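Local coordinates for cell division control protein 4 (Saccharomyces cerevisiae, PDB 3V7D) that recognises phosphorylated target proteins, such as the CDK inhibitor SIC1, for an SCF E3 ubiquitin ligase that marks them for degradation by the proteasome, at residues 413-418 with 422-427; 37-42 with 48-53; 175-180 with 232-237; 324-329 with 334-339. The protein carries 1 engineered substitution. One frame throughout, in Å; residues are numbered along the deposited sequence.

Overall arrangement
From the N terminus, the chain first makes contact 2, in the F-box region, where the end of helix 32-39 meets the end of helix 43-49, with five residues between the two segments. It then enters the WD repeats. Contact 3 closes a loop of 51 residues and joins strand 175-180 of WD 2 to the chain leaving strand 229-233 of WD 3, so it ties two successive sheets. Contact 4 is a tight hairpin within WD 5. Contact 1 is another, between strand 413-418 of WD 7 and strand 424-426. All four follow in series; none nests or crosses. Contacts 1 and 3 lie on opposite sides of the chain's centre, their own centres about 36 Å apart. Contact 2 is remote from contact 3, about 48 Å between centres.

Contact 1: residues 413-418 with 422-427; sequences QFNIYN and GKLVHA
I416 and H426 form a hydrogen-bonded antiparallel pair, Y417 and L424 a non-hydrogen-bonded one, and the short strand axes run 131° apart. I416 N donates to H426 O at 2.9 Å. I416 O takes a bond from V425 N at 2.8 Å and a weak one from H426 N. One carbonyl thus serves two successive N-H groups. Nearer the turn, N418 N bonds to K423 O at 2.8 Å.

L424 carries the side-chain contact on one face of the sheet. Its CG stands anti to the backbone N (chi1 178°), and CD1 reaches back over the Y417 ring. CD1 lies 4.1 Å from the ring centroid, offset toward the rim, a CH-pi contact. Y388 also meets this ring. L424 CD1 further touches N415 CB at 3.8 Å. The N415 amide is held by Q413 OE1, which accepts from N415 ND2 in the plane of the N415 amide at 3.0 Å. V425 CG2 packs against N418 CB at 3.8 Å. At the far end, one water accepts from F414 N and lies close to N415 OD1 and A427 O.

Two successive residues, V425 and H426, stand opposite the single I416, which makes a classic beta bulge in the outer hairpin of a WD-repeat sheet.

Contact 2: residues 37-42 with 48-53; sequences NSLGVS and IIRKST
S38 is the first residue of 37-42 to touch 48-53. Its CB meets I49 CD1 at 3.6 Å, carbon against carbon. The hydroxyl takes no part here: S38 OG is hydrogen-bonded to D34 O, within its own helix. F27 of helix 20-27 touches both S38 and I49, so this side of the contact has an aromatic neighbour.

L39 comes next and makes most of the remaining contact. Its backbone N lies 3.7 Å from I49 CD1, so the isoleucine tip is placed beside both the helix backbone and S38. The L39 side chain does not set out straight at 48-53, but its end comes close. Its CD2 branch meets I49 CG2 at 3.7 Å. The same methyl touches R50 CG at 3.7 Å, and there the two side chains cross at about a right angle. I49 uses its two branches differently: CG2 meets the leucine, while CG1, anti to the carbonyl carbon (chi1 -66°), sends CD1 toward S38. R50 offers only its aliphatic stem. Its guanidinium is bound elsewhere, to N46 and in a salt bridge to D89.

With an alanine at L39, I49 CG2 and the R50 stem would probably lose the apolar partner they share, and a gap would be likely to open between the helix ends.

Beyond L39 the chain turns. G40 N bonds to N37 O at 3.0 Å and V41 N to S38 O at 3.1 Å. The G40 and V41 carbonyls accept hydrogen bonds from basic side chains of another protein chain. Apolar packing between the ends of helices 32-39 and 43-49, beside a partner protein, fits the helical F-box.

Contact 3: residues 175-180 with 232-237; sequences ILVSGS and WKLPKE
V177 and L234 meet across a wide backbone separation, their CA atoms 8.8 Å apart. The touching parts run in nearly opposite directions, 156° apart end to end. They are not paired as strands: 175-177 lies on a strand of WD 2, while 234-237 is loop after strand 229-233. Side chains alone close the distance.

L234 points toward the strand. Its CG lies anti to the backbone N (chi1 179°), which carries the CD1 methyl across to V177. There L234 CD1 meets V177 CG2 at 4.0 Å, and the two side chains lie alongside each other and run opposite ways. The same methyl is 4.4 Å from I175 CG2, so it sits near both residues. V177 also touches I220, and L234 touches K218, both on strand 218-224.

I175 has a second neighbour. Its CG1 lies 3.9 Å from E237 OE2, after the glutamate chain bends at chi2 (98°). E237 is poorly ordered and also touches a crystal neighbour, so its place is less certain. Its OE2 makes a weak hydrogen bond to H172 NE2.

The chemistry is almost wholly apolar: methyl groups pack between successive WD sheets, and the one carboxylate, E237, has its weak polar partner H172 outside the two segments.

Contact 4: residues 324-329 with 334-339; sequences RCISAS and IRIWDL
W337 and S327 belong to the antiparallel hairpin of WD 5, and their side chains make part of the hydrogen-bond network familiar from WD repeats. The indole N-H is aimed at the serine: W337 NE1 to S327 OG is 2.9 Å, with an angle of 174° at the hydrogen. The oxygen lies in the ring plane, at the edge. S327 OG sits between the backbone N and the carbonyl carbon (chi1 62°), which turns it to the indole, and it is also hydrogen-bonded to H309 NE2. With a phenylalanine in place of W337, S327 OG would probably lose its indole donor and keep H309 as its main side-chain partner.

Backbone bonds pair C325 with W337 and S327 with R335, among them W337 N to C325 O at 2.7 Å. On the sheet face that carries W337, C325 SG comes obliquely to the five-membered ring, 4.0 Å from W337 CD1. C325 CB packs on L339 CD2 at 3.7 Å. On the other face, I326 CG2 meets I334 CG2 at 3.8 Å and I326 CG1 meets I336 CD1 at 3.8 Å, the isoleucines lying side by side.

Strands 313-319 and 343-348 flank the hairpin in its sheet, and strand 355-360 of the next sheet packs on I326 and I334.

Contact 1: residues 413-418 with 422-427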
loop_
_atom_site.group_PDB
_atom_site.type_symbol
_atom_site.label_atom_id
_atom_site.label_comp_id
_atom_site.label_asym_id
_atom_site.label_seq_id
_atom_site.Cartn_x
_atom_site.Cartn_y
_atom_site.Cartn_z
ATOM N N GLN B 413 18.795 17.990 4.569
ATOM C CA GLN B 413 18.335 16.720 5.136
ATOM C C GLN B 413 17.530 15.844 4.180
ATOM O O GLN B 413 16.626 16.309 3.485
ATOM C CB GLN B 413 17.526 16.950 6.414
ATOM C CG GLN B 413 18.334 17.507 7.571
ATOM C CD GLN B 413 17.874 16.956 8.907
ATOM O OE1 GLN B 413 16.993 16.096 8.970
ATOM N NE2 GLN B 413 18.476 17.438 9.982
ATOM N N PHE B 414 17.867 14.562 4.174
ATOM C CA PHE B 414 17.163 13.568 3.383
ATOM C C PHE B 414 17.111 12.310 4.239
ATOM O O PHE B 414 18.135 11.666 4.471
ATOM C CB PHE B 414 17.913 13.323 2.072
ATOM C CG PHE B 414 17.233 12.351 1.144
ATOM C CD1 PHE B 414 16.173 12.755 0.348
ATOM C CD2 PHE B 414 17.678 11.040 1.045
ATOM C CE1 PHE B 414 15.554 11.866 -0.517
ATOM C CE2 PHE B 414 17.063 10.143 0.184
ATOM C CZ PHE B 414 16.000 10.558 -0.601
ATOM N N ASN B 415 15.919 11.982 4.731
ATOM C CA ASN B 415 15.754 10.900 5.701
ATOM C C ASN B 415 14.853 9.759 5.225
ATOM O O ASN B 415 13.832 9.982 4.580
ATOM C CB ASN B 415 15.212 11.455 7.020
ATOM C CG ASN B 415 16.126 12.499 7.632
ATOM O OD1 ASN B 415 17.328 12.282 7.768
ATOM N ND2 ASN B 415 15.559 13.644 7.995
ATOM N N ILE B 416 15.240 8.536 5.569
ATOM C CA ILE B 416 14.447 7.356 5.270
ATOM C C ILE B 416 14.065 6.691 6.590
ATOM O O ILE B 416 14.940 6.304 7.373
ATOM C CB ILE B 416 15.235 6.368 4.378
ATOM C CG1 ILE B 416 15.664 7.054 3.079
ATOM C CG2 ILE B 416 14.407 5.120 4.075
ATOM C CD1 ILE B 416 16.472 6.169 2.153
ATOM N N TYR B 417 12.763 6.580 6.849
ATOM C CA TYR B 417 12.286 5.992 8.104
ATOM C C TYR B 417 11.578 4.647 7.920
ATOM O O TYR B 417 10.763 4.477 7.015
ATOM C CB TYR B 417 11.323 6.939 8.822
ATOM C CG TYR B 417 11.844 8.331 9.102
ATOM C CD1 TYR B 417 11.685 9.355 8.172
ATOM C CD2 TYR B 417 12.461 8.631 10.309
ATOM C CE1 TYR B 417 12.144 10.635 8.431
ATOM C CE2 TYR B 417 12.926 9.908 10.577
ATOM C CZ TYR B 417 12.765 10.905 9.637
ATOM O OH TYR B 417 13.226 12.176 9.910
ATOM N N ASN B 418 11.894 3.703 8.801
ATOM C CA ASN B 418 11.157 2.450 8.918
ATOM C C ASN B 418 9.893 2.697 9.732
ATOM O O ASN B 418 9.968 2.928 10.939
ATOM C CB ASN B 418 12.037 1.411 9.621
ATOM C CG ASN B 418 11.375 0.042 9.752
ATOM O OD1 ASN B 418 10.148 -0.083 9.812
ATOM N ND2 ASN B 418 12.201 -0.994 9.815
ATOM N N GLY B 422 9.618 2.367 13.575
ATOM C CA GLY B 422 9.609 3.781 13.903
ATOM C C GLY B 422 10.989 4.412 13.855
ATOM O O GLY B 422 11.167 5.569 14.220
ATOM N N LYS B 423 11.974 3.655 13.395
ATOM C CA LYS B 423 13.354 4.122 13.439
ATOM C C LYS B 423 13.894 4.658 12.110
ATOM O O LYS B 423 13.503 4.219 11.027
ATOM C CB LYS B 423 14.263 3.017 13.968
ATOM C CG LYS B 423 14.129 2.774 15.466
ATOM C CD LYS B 423 14.639 1.393 15.845
ATOM C CE LYS B 423 16.073 1.159 15.376
ATOM N NZ LYS B 423 17.081 1.788 16.283
ATOM N N LEU B 424 14.796 5.625 12.221
ATOM C CA LEU B 424 15.498 6.183 11.079
ATOM C C LEU B 424 16.455 5.133 10.535
ATOM O O LEU B 424 17.260 4.584 11.283
ATOM C CB LEU B 424 16.281 7.416 11.529
ATOM C CG LEU B 424 17.149 8.172 10.525
ATOM C CD1 LEU B 424 16.300 8.775 9.423
ATOM C CD2 LEU B 424 17.945 9.259 11.244
ATOM N N VAL B 425 16.370 4.852 9.238
ATOM C CA VAL B 425 17.245 3.861 8.620
ATOM C C VAL B 425 18.492 4.523 8.052
ATOM O O VAL B 425 19.613 4.063 8.272
ATOM C CB VAL B 425 16.546 3.125 7.467
ATOM C CG1 VAL B 425 17.397 1.946 7.011
ATOM C CG2 VAL B 425 15.156 2.673 7.877
ATOM N N HIS B 426 18.281 5.600 7.305
ATOM C CA HIS B 426 19.370 6.343 6.686
ATOM C C HIS B 426 19.115 7.841 6.763
ATOM O O HIS B 426 18.005 8.313 6.472
ATOM C CB HIS B 426 19.526 5.954 5.216
ATOM C CG HIS B 426 20.063 4.575 5.001
ATOM N ND1 HIS B 426 19.273 3.530 4.570
ATOM C CD2 HIS B 426 21.314 4.072 5.135
ATOM C CE1 HIS B 426 20.013 2.440 4.456
ATOM N NE2 HIS B 426 21.254 2.744 4.792
ATOM N N ALA B 427 20.153 8.585 7.129
ATOM C CA ALA B 427 20.066 10.036 7.207
ATOM C C ALA B 427 21.075 10.719 6.288
ATOM O O ALA B 427 21.055 11.942 6.150
ATOM C CB ALA B 427 20.266 10.502 8.654
HETATM O O HOH W 1 21.145 14.614 4.257
HETATM O O HOH W 2 19.337 13.824 6.937
#

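Contact 2: residues 37-42 with 48-53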
loop_
_atom_site.group_PDB
_atom_site.type_symbol
_atom_site.label_atom_id
_atom_site.label_comp_id
_atom_site.label_asym_id
_atom_site.label_seq_id
_atom_site.Cartn_x
_atom_site.Cartn_y
_atom_site.Cartn_z
ATOM N N ASN B 37 11.211 -22.708 3.150
ATOM C CA ASN B 37 11.905 -23.951 3.456
ATOM C C ASN B 37 11.007 -25.156 3.219
ATOM O O ASN B 37 11.461 -26.205 2.761
ATOM C CB ASN B 37 12.405 -23.955 4.904
ATOM C CG ASN B 37 13.585 -23.027 5.117
ATOM O OD1 ASN B 37 14.364 -22.779 4.198
ATOM N ND2 ASN B 37 13.725 -22.515 6.335
ATOM N N SER B 38 9.726 -25.000 3.535
ATOM C CA SER B 38 8.778 -26.097 3.419
ATOM C C SER B 38 8.600 -26.526 1.964
ATOM O O SER B 38 8.368 -27.701 1.684
ATOM C CB SER B 38 7.444 -25.715 4.057
ATOM O OG SER B 38 7.604 -25.521 5.455
ATOM N N LEU B 39 8.739 -25.570 1.048
ATOM C CA LEU B 39 8.708 -25.851 -0.385
ATOM C C LEU B 39 9.790 -26.838 -0.809
ATOM O O LEU B 39 9.630 -27.550 -1.798
ATOM C CB LEU B 39 8.854 -24.558 -1.189
ATOM C CG LEU B 39 7.582 -23.732 -1.366
ATOM C CD1 LEU B 39 7.907 -22.353 -1.913
ATOM C CD2 LEU B 39 6.625 -24.463 -2.290
ATOM N N GLY B 40 10.887 -26.880 -0.056
ATOM C CA GLY B 40 11.994 -27.763 -0.374
ATOM C C GLY B 40 11.984 -29.089 0.366
ATOM O O GLY B 40 12.953 -29.848 0.306
ATOM N N VAL B 41 10.888 -29.382 1.057
ATOM C CA VAL B 41 10.816 -30.589 1.878
ATOM C C VAL B 41 10.550 -31.858 1.068
ATOM O O VAL B 41 11.220 -32.876 1.261
ATOM C CB VAL B 41 9.768 -30.439 3.001
ATOM C CG1 VAL B 41 9.429 -31.796 3.616
ATOM C CG2 VAL B 41 10.273 -29.467 4.060
ATOM N N SER B 42 9.572 -31.799 0.168
ATOM C CA SER B 42 9.246 -32.933 -0.698
ATOM C C SER B 42 8.344 -32.472 -1.835
ATOM O O SER B 42 7.839 -31.350 -1.814
ATOM C CB SER B 42 8.548 -34.047 0.088
ATOM O OG SER B 42 7.195 -33.713 0.340
ATOM N N ILE B 48 1.375 -28.977 -2.340
ATOM C CA ILE B 48 0.378 -28.447 -1.411
ATOM C C ILE B 48 0.486 -26.927 -1.230
ATOM O O ILE B 48 -0.517 -26.213 -1.274
ATOM C CB ILE B 48 0.482 -29.147 -0.034
ATOM C CG1 ILE B 48 -0.041 -30.582 -0.126
ATOM C CG2 ILE B 48 -0.284 -28.375 1.025
ATOM C CD1 ILE B 48 0.116 -31.367 1.158
ATOM N N ILE B 49 1.705 -26.435 -1.034
ATOM C CA ILE B 49 1.930 -25.008 -0.818
ATOM C C ILE B 49 1.618 -24.164 -2.056
ATOM O O ILE B 49 0.977 -23.116 -1.965
ATOM C CB ILE B 49 3.378 -24.744 -0.361
ATOM C CG1 ILE B 49 3.612 -25.365 1.018
ATOM C CG2 ILE B 49 3.672 -23.250 -0.347
ATOM C CD1 ILE B 49 5.060 -25.400 1.433
ATOM N N ARG B 50 2.056 -24.632 -3.218
ATOM C CA ARG B 50 1.861 -23.884 -4.457
ATOM C C ARG B 50 0.430 -23.995 -4.978
ATOM O O ARG B 50 0.116 -23.515 -6.062
ATOM C CB ARG B 50 2.862 -24.348 -5.515
ATOM C CG ARG B 50 4.306 -24.113 -5.098
ATOM C CD ARG B 50 5.275 -24.804 -6.032
ATOM N NE ARG B 50 5.159 -24.313 -7.399
ATOM C CZ ARG B 50 5.704 -24.912 -8.453
ATOM N NH1 ARG B 50 6.401 -26.031 -8.295
ATOM N NH2 ARG B 50 5.547 -24.397 -9.666
ATOM N N LYS B 51 -0.433 -24.614 -4.185
ATOM C CA LYS B 51 -1.814 -24.846 -4.569
ATOM C C LYS B 51 -2.701 -23.679 -4.143
ATOM O O LYS B 51 -3.658 -23.333 -4.831
ATOM C CB LYS B 51 -2.307 -26.126 -3.898
ATOM C CG LYS B 51 -3.089 -27.079 -4.769
ATOM C CD LYS B 51 -3.457 -28.308 -3.936
ATOM C CE LYS B 51 -4.256 -29.335 -4.717
ATOM N NZ LYS B 51 -3.407 -30.116 -5.657
ATOM N N SER B 52 -2.386 -23.071 -3.005
ATOM C CA SER B 52 -3.267 -22.052 -2.442
ATOM C C SER B 52 -2.903 -20.640 -2.878
ATOM O O SER B 52 -1.743 -20.239 -2.833
ATOM C CB SER B 52 -3.279 -22.126 -0.915
ATOM O OG SER B 52 -1.973 -21.945 -0.403
ATOM N N THR B 53 -3.917 -19.895 -3.299
ATOM C CA THR B 53 -3.769 -18.480 -3.581
ATOM C C THR B 53 -3.753 -17.729 -2.260
ATOM O O THR B 53 -2.917 -16.851 -2.040
ATOM C CB THR B 53 -4.939 -17.967 -4.447
ATOM O OG1 THR B 53 -4.782 -18.442 -5.790
ATOM C CG2 THR B 53 -4.984 -16.445 -4.459
#

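Contact 3: residues 175-180 with 232-237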
loop_
_atom_site.group_PDB
_atom_site.type_symbol
_atom_site.label_atom_id
_atom_site.label_comp_id
_atom_site.label_asym_id
_atom_site.label_seq_id
_atom_site.Cartn_x
_atom_site.Cartn_y
_atom_site.Cartn_z
ATOM N N ILE B 175 1.786 9.993 -22.187
ATOM C CA ILE B 175 1.077 11.260 -22.322
ATOM C C ILE B 175 1.118 12.000 -20.992
ATOM O O ILE B 175 0.904 11.399 -19.940
ATOM C CB ILE B 175 -0.399 11.040 -22.724
ATOM C CG1 ILE B 175 -0.494 10.241 -24.026
ATOM C CG2 ILE B 175 -1.130 12.369 -22.853
ATOM C CD1 ILE B 175 0.005 10.991 -25.245
ATOM N N LEU B 176 1.398 13.300 -21.029
ATOM C CA LEU B 176 1.415 14.090 -19.802
ATOM C C LEU B 176 0.828 15.488 -19.989
ATOM O O LEU B 176 0.814 16.028 -21.094
ATOM C CB LEU B 176 2.832 14.168 -19.225
ATOM C CG LEU B 176 3.874 15.005 -19.969
ATOM C CD1 LEU B 176 4.141 16.296 -19.223
ATOM C CD2 LEU B 176 5.165 14.224 -20.152
ATOM N N VAL B 177 0.348 16.066 -18.892
ATOM C CA VAL B 177 -0.252 17.394 -18.910
ATOM C C VAL B 177 0.536 18.344 -18.014
ATOM O O VAL B 177 0.961 17.962 -16.921
ATOM C CB VAL B 177 -1.716 17.343 -18.432
ATOM C CG1 VAL B 177 -2.379 18.704 -18.579
ATOM C CG2 VAL B 177 -2.487 16.288 -19.208
ATOM N N SER B 178 0.730 19.579 -18.473
ATOM C CA SER B 178 1.480 20.574 -17.707
ATOM C C SER B 178 0.717 21.888 -17.514
ATOM O O SER B 178 -0.134 22.244 -18.320
ATOM C CB SER B 178 2.823 20.862 -18.381
ATOM O OG SER B 178 2.636 21.398 -19.682
ATOM N N GLY B 179 1.041 22.600 -16.440
ATOM C CA GLY B 179 0.497 23.921 -16.185
ATOM C C GLY B 179 1.637 24.890 -15.939
ATOM O O GLY B 179 2.664 24.512 -15.376
ATOM N N SER B 180 1.465 26.139 -16.356
ATOM C CA SER B 180 2.572 27.091 -16.346
ATOM C C SER B 180 2.168 28.509 -15.961
ATOM O O SER B 180 0.984 28.822 -15.835
ATOM C CB SER B 180 3.257 27.108 -17.716
ATOM O OG SER B 180 4.172 28.182 -17.822
ATOM N N TRP B 232 -11.206 20.164 -18.758
ATOM C CA TRP B 232 -10.959 19.822 -20.152
ATOM C C TRP B 232 -10.954 18.311 -20.348
ATOM O O TRP B 232 -10.543 17.566 -19.458
ATOM C CB TRP B 232 -9.617 20.376 -20.646
ATOM C CG TRP B 232 -9.105 21.589 -19.938
ATOM C CD1 TRP B 232 -8.608 21.654 -18.667
ATOM C CD2 TRP B 232 -8.986 22.905 -20.480
ATOM N NE1 TRP B 232 -8.211 22.938 -18.378
ATOM C CE2 TRP B 232 -8.433 23.728 -19.482
ATOM C CE3 TRP B 232 -9.307 23.477 -21.717
ATOM C CZ2 TRP B 232 -8.190 25.086 -19.675
ATOM C CZ3 TRP B 232 -9.070 24.828 -21.910
ATOM C CH2 TRP B 232 -8.518 25.616 -20.895
ATOM N N LYS B 233 -11.407 17.862 -21.515
ATOM C CA LYS B 233 -11.260 16.463 -21.890
ATOM C C LYS B 233 -9.827 16.211 -22.343
ATOM O O LYS B 233 -9.245 17.035 -23.045
ATOM C CB LYS B 233 -12.243 16.086 -23.000
ATOM C CG LYS B 233 -13.697 16.075 -22.555
ATOM C CD LYS B 233 -14.624 15.634 -23.673
ATOM C CE LYS B 233 -14.665 16.662 -24.787
ATOM N NZ LYS B 233 -15.302 17.935 -24.347
ATOM N N LEU B 234 -9.257 15.084 -21.922
ATOM C CA LEU B 234 -7.929 14.681 -22.375
ATOM C C LEU B 234 -8.040 14.049 -23.757
ATOM O O LEU B 234 -8.729 13.046 -23.928
ATOM C CB LEU B 234 -7.299 13.685 -21.398
ATOM C CG LEU B 234 -5.904 13.163 -21.761
ATOM C CD1 LEU B 234 -4.860 14.264 -21.642
ATOM C CD2 LEU B 234 -5.528 11.963 -20.900
ATOM N N PRO B 235 -7.372 14.649 -24.753
ATOM C CA PRO B 235 -7.409 14.176 -26.143
ATOM C C PRO B 235 -6.926 12.733 -26.298
ATOM O O PRO B 235 -5.981 12.313 -25.626
ATOM C CB PRO B 235 -6.456 15.135 -26.859
ATOM C CG PRO B 235 -6.491 16.379 -26.033
ATOM C CD PRO B 235 -6.614 15.904 -24.617
ATOM N N LYS B 236 -7.582 11.989 -27.184
ATOM C CA LYS B 236 -7.238 10.594 -27.445
ATOM C C LYS B 236 -6.065 10.466 -28.416
ATOM O O LYS B 236 -5.739 11.410 -29.136
ATOM C CB LYS B 236 -8.457 9.833 -27.981
ATOM C CG LYS B 236 -9.620 10.721 -28.424
ATOM C CD LYS B 236 -9.374 11.374 -29.783
ATOM C CE LYS B 236 -10.513 12.313 -30.160
ATOM N NZ LYS B 236 -10.683 13.405 -29.160
ATOM N N GLU B 237 -5.433 9.294 -28.427
ATOM C CA GLU B 237 -4.284 9.043 -29.299
ATOM C C GLU B 237 -4.701 8.815 -30.753
ATOM O O GLU B 237 -5.836 8.425 -31.031
ATOM C CB GLU B 237 -3.458 7.857 -28.787
ATOM C CG GLU B 237 -2.798 8.082 -27.431
ATOM C CD GLU B 237 -3.590 7.484 -26.281
ATOM O OE1 GLU B 237 -4.667 6.902 -26.531
ATOM O OE2 GLU B 237 -3.132 7.591 -25.124
#

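Contact 4: residues 324-329 with 334-339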
loop_
_atom_site.group_PDB
_atom_site.type_symbol
_atom_site.label_atom_id
_atom_site.label_comp_id
_atom_site.label_asym_id
_atom_site.label_seq_id
_atom_site.Cartn_x
_atom_site.Cartn_y
_atom_site.Cartn_z
ATOM N N ARG B 324 -14.306 10.958 1.843
ATOM C CA ARG B 324 -13.946 12.024 2.764
ATOM C C ARG B 324 -13.006 13.016 2.100
ATOM O O ARG B 324 -12.407 12.729 1.064
ATOM C CB ARG B 324 -13.253 11.455 4.002
ATOM C CG ARG B 324 -14.107 10.535 4.853
ATOM C CD ARG B 324 -13.258 9.903 5.947
ATOM N NE ARG B 324 -14.003 8.924 6.731
ATOM C CZ ARG B 324 -13.451 8.121 7.636
ATOM N NH1 ARG B 324 -12.146 8.178 7.869
ATOM N NH2 ARG B 324 -14.204 7.261 8.305
ATOM N N CYS B 325 -12.879 14.187 2.710
ATOM C CA CYS B 325 -11.891 15.156 2.276
ATOM C C CYS B 325 -10.957 15.509 3.419
ATOM O O CYS B 325 -11.388 15.701 4.561
ATOM C CB CYS B 325 -12.554 16.431 1.760
ATOM S SG CYS B 325 -11.352 17.746 1.451
ATOM N N ILE B 326 -9.674 15.595 3.100
ATOM C CA ILE B 326 -8.664 16.004 4.061
ATOM C C ILE B 326 -8.080 17.329 3.596
ATOM O O ILE B 326 -7.720 17.473 2.426
ATOM C CB ILE B 326 -7.544 14.957 4.149
ATOM C CG1 ILE B 326 -8.140 13.584 4.454
ATOM C CG2 ILE B 326 -6.514 15.358 5.194
ATOM C CD1 ILE B 326 -7.359 12.435 3.861
ATOM N N SER B 327 -8.001 18.298 4.503
ATOM C CA SER B 327 -7.516 19.630 4.150
ATOM C C SER B 327 -6.412 20.085 5.094
ATOM O O SER B 327 -6.488 19.861 6.301
ATOM C CB SER B 327 -8.666 20.640 4.162
ATOM O OG SER B 327 -9.250 20.748 5.450
ATOM N N ALA B 328 -5.383 20.720 4.540
ATOM C CA ALA B 328 -4.257 21.185 5.346
ATOM C C ALA B 328 -4.081 22.679 5.158
ATOM O O ALA B 328 -4.136 23.180 4.035
ATOM C CB ALA B 328 -2.982 20.438 4.975
ATOM N N SER B 329 -3.862 23.397 6.253
ATOM C CA SER B 329 -3.932 24.852 6.197
ATOM C C SER B 329 -2.777 25.583 6.864
ATOM O O SER B 329 -2.046 25.022 7.676
ATOM C CB SER B 329 -5.258 25.341 6.793
ATOM O OG SER B 329 -5.254 26.749 6.976
ATOM N N ILE B 334 -5.363 20.433 10.481
ATOM C CA ILE B 334 -5.808 19.540 9.424
ATOM C C ILE B 334 -7.263 19.195 9.692
ATOM O O ILE B 334 -7.619 18.831 10.813
ATOM C CB ILE B 334 -5.004 18.239 9.416
ATOM C CG1 ILE B 334 -3.521 18.529 9.187
ATOM C CG2 ILE B 334 -5.534 17.298 8.351
ATOM C CD1 ILE B 334 -2.612 17.406 9.637
ATOM N N ARG B 335 -8.108 19.309 8.675
ATOM C CA ARG B 335 -9.520 18.988 8.853
ATOM C C ARG B 335 -9.961 17.793 8.025
ATOM O O ARG B 335 -9.545 17.626 6.882
ATOM C CB ARG B 335 -10.408 20.202 8.559
ATOM C CG ARG B 335 -10.343 21.267 9.638
ATOM C CD ARG B 335 -11.326 22.387 9.386
ATOM N NE ARG B 335 -11.525 23.188 10.589
ATOM C CZ ARG B 335 -12.691 23.716 10.947
ATOM N NH1 ARG B 335 -13.766 23.526 10.193
ATOM N NH2 ARG B 335 -12.786 24.432 12.058
ATOM N N ILE B 336 -10.811 16.968 8.623
ATOM C CA ILE B 336 -11.393 15.823 7.946
ATOM C C ILE B 336 -12.868 16.115 7.722
ATOM O O ILE B 336 -13.587 16.451 8.660
ATOM C CB ILE B 336 -11.260 14.550 8.801
ATOM C CG1 ILE B 336 -9.809 14.362 9.259
ATOM C CG2 ILE B 336 -11.768 13.335 8.033
ATOM C CD1 ILE B 336 -8.827 14.147 8.128
ATOM N N TRP B 337 -13.316 15.992 6.478
ATOM C CA TRP B 337 -14.692 16.323 6.130
ATOM C C TRP B 337 -15.437 15.101 5.598
ATOM O O TRP B 337 -14.863 14.280 4.885
ATOM C CB TRP B 337 -14.724 17.427 5.068
ATOM C CG TRP B 337 -13.865 18.623 5.358
ATOM C CD1 TRP B 337 -12.518 18.733 5.165
ATOM C CD2 TRP B 337 -14.303 19.895 5.854
ATOM N NE1 TRP B 337 -12.087 19.987 5.526
ATOM C CE2 TRP B 337 -13.162 20.719 5.950
ATOM C CE3 TRP B 337 -15.545 20.412 6.233
ATOM C CZ2 TRP B 337 -13.230 22.036 6.411
ATOM C CZ3 TRP B 337 -15.610 21.719 6.690
ATOM C CH2 TRP B 337 -14.460 22.516 6.774
ATOM N N ASP B 338 -16.720 14.995 5.935
ATOM C CA ASP B 338 -17.571 13.925 5.423
ATOM C C ASP B 338 -18.205 14.376 4.115
ATOM O O ASP B 338 -19.055 15.265 4.111
ATOM C CB ASP B 338 -18.663 13.590 6.446
ATOM C CG ASP B 338 -19.444 12.328 6.094
ATOM O OD1 ASP B 338 -19.503 11.954 4.903
ATOM O OD2 ASP B 338 -20.006 11.707 7.021
ATOM N N LEU B 339 -17.808 13.761 3.005
ATOM C CA LEU B 339 -18.314 14.184 1.700
ATOM C C LEU B 339 -19.658 13.556 1.337
ATOM O O LEU B 339 -20.095 13.626 0.185
ATOM C CB LEU B 339 -17.293 13.920 0.594
ATOM C CG LEU B 339 -16.009 14.756 0.638
ATOM C CD1 LEU B 339 -15.450 14.953 -0.772
ATOM C CD2 LEU B 339 -16.236 16.094 1.332
#